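Local coordinates for protein hydrolase, NUDIX family (Clostridium perfringens ATCC 13124, PDB 3F6A) that probably hydrolyses a nucleoside diphosphate linked to another moiety, as enzymes of the Nudix family do, though its own substrate is not established, at residues 19-24 with 30-35; 86-91 with 141-146. All coordinates share one frame; numbering follows the deposited sequence.

Interaction 1 of 2, residues 19-24 with 30-35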
loop_
_atom_site.group_PDB
_atom_site.type_symbol
_atom_site.label_atom_id
_atom_site.label_comp_id
_atom_site.label_asym_id
_atom_site.label_seq_id
_atom_site.Cartn_x
_atom_site.Cartn_y
_atom_site.Cartn_z
ATOM N N VAL A 19 -13.367 4.957 17.993
ATOM C CA VAL A 19 -12.037 4.758 17.426
ATOM C C VAL A 19 -10.997 5.380 18.352
ATOM O O VAL A 19 -11.245 6.413 18.964
ATOM C CB VAL A 19 -11.938 5.390 16.015
ATOM C CG1 VAL A 19 -12.282 6.866 16.087
ATOM C CG2 VAL A 19 -10.546 5.178 15.444
ATOM N N LEU A 20 -9.829 4.748 18.434
ATOM C CA LEU A 20 -8.749 5.187 19.317
ATOM C C LEU A 20 -7.664 6.073 18.717
ATOM O O LEU A 20 -7.179 5.825 17.619
ATOM C CB LEU A 20 -8.076 3.956 19.934
ATOM C CG LEU A 20 -6.789 4.177 20.732
ATOM C CD1 LEU A 20 -7.114 4.925 22.025
ATOM C CD2 LEU A 20 -6.144 2.830 21.038
ATOM N N LEU A 21 -7.277 7.103 19.466
ATOM C CA LEU A 21 -6.212 8.021 19.055
ATOM C C LEU A 21 -5.382 8.314 20.301
ATOM O O LEU A 21 -5.857 8.123 21.415
ATOM C CB LEU A 21 -6.792 9.341 18.528
ATOM C CG LEU A 21 -7.708 9.328 17.302
ATOM C CD1 LEU A 21 -8.292 10.719 17.096
ATOM C CD2 LEU A 21 -6.933 8.891 16.067
ATOM N N HIS A 22 -4.147 8.766 20.126
ATOM C CA HIS A 22 -3.334 9.113 21.282
ATOM C C HIS A 22 -2.569 10.400 21.013
ATOM O O HIS A 22 -2.277 10.724 19.864
ATOM C CB HIS A 22 -2.405 7.945 21.679
ATOM C CG HIS A 22 -1.205 7.756 20.797
ATOM N ND1 HIS A 22 -1.138 8.216 19.500
ATOM C CD2 HIS A 22 -0.041 7.099 21.020
ATOM C CE1 HIS A 22 0.014 7.852 18.962
ATOM N NE2 HIS A 22 0.697 7.173 19.864
ATOM N N LEU A 23 -2.282 11.155 22.072
ATOM C CA LEU A 23 -1.563 12.422 21.945
ATOM C C LEU A 23 -0.084 12.145 21.676
ATOM O O LEU A 23 0.632 11.637 22.535
ATOM C CB LEU A 23 -1.715 13.254 23.230
ATOM C CG LEU A 23 -1.633 14.782 23.087
ATOM C CD1 LEU A 23 -1.687 15.419 24.466
ATOM C CD2 LEU A 23 -0.361 15.182 22.374
ATOM N N HIS A 24 0.376 12.500 20.485
ATOM C CA HIS A 24 1.760 12.247 20.117
ATOM C C HIS A 24 2.808 12.735 21.116
ATOM O O HIS A 24 3.829 12.080 21.307
ATOM C CB HIS A 24 2.066 12.845 18.743
ATOM C CG HIS A 24 3.295 12.272 18.111
ATOM N ND1 HIS A 24 3.314 11.028 17.519
ATOM C CD2 HIS A 24 4.565 12.739 18.043
ATOM C CE1 HIS A 24 4.541 10.752 17.115
ATOM N NE2 HIS A 24 5.320 11.775 17.423
HETATM N N MSE A 30 -3.727 14.866 18.425
HETATM C CA MSE A 30 -4.215 13.492 18.489
HETATM C C MSE A 30 -3.905 12.753 17.185
HETATM O O MSE A 30 -4.159 13.271 16.092
HETATM C CB MSE A 30 -5.721 13.479 18.743
HETATM C CG MSE A 30 -6.115 14.096 20.085
HETATM SE SE MSE A 30 -5.107 13.380 21.591
HETATM C CE MSE A 30 -6.001 11.690 21.750
ATOM N N LEU A 31 -3.346 11.548 17.299
ATOM C CA LEU A 31 -3.002 10.747 16.126
ATOM C C LEU A 31 -3.291 9.269 16.353
ATOM O O LEU A 31 -3.427 8.812 17.497
ATOM C CB LEU A 31 -1.516 10.903 15.793
ATOM C CG LEU A 31 -0.976 12.280 15.400
ATOM C CD1 LEU A 31 0.539 12.198 15.282
ATOM C CD2 LEU A 31 -1.606 12.740 14.084
ATOM N N PRO A 32 -3.412 8.500 15.263
ATOM C CA PRO A 32 -3.675 7.072 15.431
ATOM C C PRO A 32 -2.369 6.452 15.885
ATOM O O PRO A 32 -1.326 7.105 15.833
ATOM C CB PRO A 32 -4.061 6.629 14.028
ATOM C CG PRO A 32 -3.239 7.537 13.157
ATOM C CD PRO A 32 -3.424 8.876 13.841
ATOM N N LEU A 33 -2.419 5.210 16.347
ATOM C CA LEU A 33 -1.205 4.534 16.768
ATOM C C LEU A 33 -0.378 4.281 15.509
ATOM O O LEU A 33 -0.911 4.292 14.398
ATOM C CB LEU A 33 -1.542 3.197 17.441
ATOM C CG LEU A 33 -2.574 3.241 18.572
ATOM C CD1 LEU A 33 -2.559 1.910 19.341
ATOM C CD2 LEU A 33 -2.249 4.395 19.503
ATOM N N GLY A 34 0.920 4.050 15.680
ATOM C CA GLY A 34 1.771 3.803 14.531
ATOM C C GLY A 34 3.239 4.050 14.813
ATOM O O GLY A 34 3.625 4.317 15.953
ATOM N N GLY A 35 4.063 3.969 13.774
ATOM C CA GLY A 35 5.490 4.179 13.946
ATOM C C GLY A 35 6.266 3.537 12.814
ATOM O O GLY A 35 5.674 3.040 11.856
#
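His22 and Leu31 form an antiparallel hydrogen-bonded pair, His22 N to Leu31 O at 2.7 Å and Leu31 N to His22 O at 2.9 Å, with Leu23 and Met30 as the adjoining non-hydrogen-bonded pair. The touching parts of the strands diverge, 106° between their end-to-end directions. The Leu31 carbonyl oxygen is gripped twice by one residue. His22 N lies in the carbonyl plane, whereas ND1 of the same histidine donates from above that plane, 3.1 Å from Leu31 O, in a more bent bond. This second bond is possible because the His22 ring is folded back between its own backbone N and carbonyl carbon (chi1 76°). Leu33 CD2 then sits over one ring face, 3.8 Å from the centroid, a CH-pi contact that, together with the ND1 bond, limits rotation of the ring. The side chains of Leu23 and Met30 emerge on the other sheet face. The selenomethionine chain of Met30, bent at chi2 and chi3, curls back against strand 18-23: its SE lies 3.8 Å from Leu23 CB and its CE 3.6 Å from Leu21 O. Leu21 CD2 rests against the backbone of Leu31 and Pro32, 3.6 Å from Pro32 N. Leu20 and Leu33 meet through methyl groups and also touch Ala55 of helix 43-55, while Glu54 of that helix accepts a hydrogen bond from Gly34 N. The strands form a beta hairpin of the Nudix fold; the second leads at Gly35 into the Nudix signature, whose loop and helix in relatives bind metal and diphosphate.

Interaction 2 of 2, residues 86-91 with 141-146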
loop_
_atom_site.group_PDB
_atom_site.type_symbol
_atom_site.label_atom_id
_atom_site.label_comp_id
_atom_site.label_asym_id
_atom_site.label_seq_id
_atom_site.Cartn_x
_atom_site.Cartn_y
_atom_site.Cartn_z
ATOM N N HIS A 86 -5.016 3.148 2.853
ATOM C CA HIS A 86 -4.552 4.370 2.210
ATOM C C HIS A 86 -3.045 4.486 2.360
ATOM O O HIS A 86 -2.446 3.860 3.241
ATOM C CB HIS A 86 -5.187 5.600 2.857
ATOM C CG HIS A 86 -6.668 5.696 2.678
ATOM N ND1 HIS A 86 -7.268 5.743 1.436
ATOM C CD2 HIS A 86 -7.670 5.797 3.583
ATOM C CE1 HIS A 86 -8.574 5.869 1.586
ATOM N NE2 HIS A 86 -8.844 5.907 2.879
ATOM N N THR A 87 -2.448 5.299 1.496
ATOM C CA THR A 87 -1.018 5.553 1.523
ATOM C C THR A 87 -0.844 7.068 1.525
ATOM O O THR A 87 -1.285 7.766 0.602
ATOM C CB THR A 87 -0.316 4.937 0.296
ATOM O OG1 THR A 87 -0.460 3.510 0.330
ATOM C CG2 THR A 87 1.158 5.285 0.296
ATOM N N ILE A 88 -0.195 7.576 2.567
ATOM C CA ILE A 88 0.011 9.012 2.712
ATOM C C ILE A 88 1.472 9.430 2.885
ATOM O O ILE A 88 2.270 8.725 3.512
ATOM C CB ILE A 88 -0.803 9.530 3.917
ATOM C CG1 ILE A 88 -2.291 9.278 3.666
ATOM C CG2 ILE A 88 -0.522 11.013 4.154
ATOM C CD1 ILE A 88 -3.180 9.633 4.845
ATOM N N LEU A 89 1.819 10.584 2.319
ATOM C CA LEU A 89 3.177 11.107 2.436
ATOM C C LEU A 89 3.214 12.127 3.575
ATOM O O LEU A 89 2.527 13.160 3.525
ATOM C CB LEU A 89 3.621 11.764 1.129
ATOM C CG LEU A 89 5.041 12.349 1.119
ATOM C CD1 LEU A 89 6.068 11.246 1.342
ATOM C CD2 LEU A 89 5.292 13.053 -0.215
ATOM N N GLY A 90 4.007 11.815 4.599
ATOM C CA GLY A 90 4.135 12.670 5.762
ATOM C C GLY A 90 5.441 13.442 5.760
ATOM O O GLY A 90 6.442 13.010 5.178
ATOM N N ASP A 91 5.435 14.581 6.443
ATOM C CA ASP A 91 6.595 15.458 6.483
ATOM C C ASP A 91 7.064 15.706 7.908
ATOM O O ASP A 91 8.181 16.165 8.139
ATOM C CB ASP A 91 6.219 16.788 5.826
ATOM C CG ASP A 91 7.367 17.415 5.079
ATOM O OD1 ASP A 91 8.105 16.677 4.390
ATOM O OD2 ASP A 91 7.518 18.652 5.158
ATOM N N LEU A 141 -9.341 13.173 11.143
ATOM C CA LEU A 141 -10.769 13.139 11.449
ATOM C C LEU A 141 -11.494 12.338 10.388
ATOM O O LEU A 141 -12.426 11.594 10.686
ATOM C CB LEU A 141 -11.359 14.552 11.491
ATOM C CG LEU A 141 -11.007 15.433 12.688
ATOM C CD1 LEU A 141 -11.633 16.812 12.519
ATOM C CD2 LEU A 141 -11.505 14.774 13.970
ATOM N N VAL A 142 -11.061 12.489 9.142
ATOM C CA VAL A 142 -11.684 11.773 8.035
ATOM C C VAL A 142 -11.431 10.269 8.096
ATOM O O VAL A 142 -12.363 9.473 7.974
ATOM C CB VAL A 142 -11.174 12.303 6.681
ATOM C CG1 VAL A 142 -11.646 11.416 5.558
ATOM C CG2 VAL A 142 -11.670 13.724 6.468
HETATM N N MSE A 143 -10.176 9.875 8.286
HETATM C CA MSE A 143 -9.859 8.454 8.342
HETATM C C MSE A 143 -10.463 7.751 9.550
HETATM O O MSE A 143 -10.868 6.592 9.463
HETATM C CB MSE A 143 -8.345 8.248 8.293
HETATM C CG MSE A 143 -7.744 8.679 6.950
HETATM SE SE MSE A 143 -5.895 8.210 6.695
HETATM C CE MSE A 143 -5.106 9.538 7.823
ATOM N N ALA A 144 -10.549 8.453 10.670
ATOM C CA ALA A 144 -11.129 7.871 11.875
ATOM C C ALA A 144 -12.610 7.611 11.614
ATOM O O ALA A 144 -13.174 6.617 12.070
ATOM C CB ALA A 144 -10.950 8.826 13.057
ATOM N N THR A 145 -13.229 8.511 10.856
ATOM C CA THR A 145 -14.639 8.383 10.513
ATOM C C THR A 145 -14.835 7.237 9.527
ATOM O O THR A 145 -15.796 6.474 9.639
ATOM C CB THR A 145 -15.171 9.690 9.908
ATOM O OG1 THR A 145 -15.006 10.745 10.863
ATOM C CG2 THR A 145 -16.644 9.563 9.554
ATOM N N GLU A 146 -13.925 7.109 8.564
ATOM C CA GLU A 146 -14.021 6.020 7.602
ATOM C C GLU A 146 -13.866 4.703 8.354
ATOM O O GLU A 146 -14.586 3.743 8.097
ATOM C CB GLU A 146 -12.922 6.110 6.542
ATOM C CG GLU A 146 -12.938 7.370 5.700
ATOM C CD GLU A 146 -11.926 7.309 4.575
ATOM O OE1 GLU A 146 -10.963 6.514 4.684
ATOM O OE2 GLU A 146 -12.086 8.060 3.589
#
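His86 on strand 86-90 and Glu146 on helix 138-150 reach toward each other from opposite directions and join in a hydrogen bond: His86 NE2 donates to Glu146 OE1 at 2.8 Å, with an N-H...O angle of 153°. The oxygen lies in the ring plane, at the edge of the imidazole, and receives the proton on its syn lone pair, the side facing OE2. Ring and carboxylate planes are nevertheless turned 41° against each other. Glu146 leaves the helix with CG anti to its carbonyl carbon and runs on extended, which carries the carboxylate across to the strand. OE1 is held a second time, by the hydroxyl of Tyr104 on strand 98-106, and the two bonds restrain that oxygen. The other oxygen comes close to Asp66 of the second subunit; two neighbouring carboxylates would be expected to favour a protonated His86 or a proton shared between the acids.

One helical turn earlier, Met143, a selenomethionine, packs beside the histidine-glutamate bond. Its terminal methyl meets Ile88 tip to tip, CE lying 3.5 Å from Ile88 CD1, and SE is 3.6 Å from the same methyl. The extended chi2 carries SE out to Ile88, and the bend at chi3 sets CE against the same CD1. Selenium also lies oblique to the His86 ring, 4.3 Å from CD2. Strand and helix axes are nearly antiparallel and 12.4 Å apart, so these long side chains make the whole contact. Ile88 and Leu89 also pair with a strand of the second subunit, extending the sheet across the interface. Helix 138-150 packs on the sheet, where Met143 also touches Phe12 and Tyr104, in the alpha/beta/alpha Nudix sandwich, with this C-terminal helix on one face and helix 43-55 on the other.

Both contacts involve the same mixed sheet, and their centres lie 12 Å apart. Interaction 1 joins neighbouring strands through backbone hydrogen bonds and close side-chain packing, burying 531 Å². Interaction 2 spans the wider gap between strand and helix with side chains alone and buries 167 Å². Both are partly buried, interaction 1 nearer the chain centre (about 8 Å against about 10 Å, centre to centre) and interaction 2 by the subunit interface. Histidine chemistry differs accordingly: His22 turns back to a main-chain carbonyl of its hairpin partner, whereas His86 reaches out to a carboxylate. Val19 CG1 touches Ala144 CB at 3.8 Å, linking the hairpin directly to helix 138-150, and Phe12 of strand 7-15 contacts residues of both.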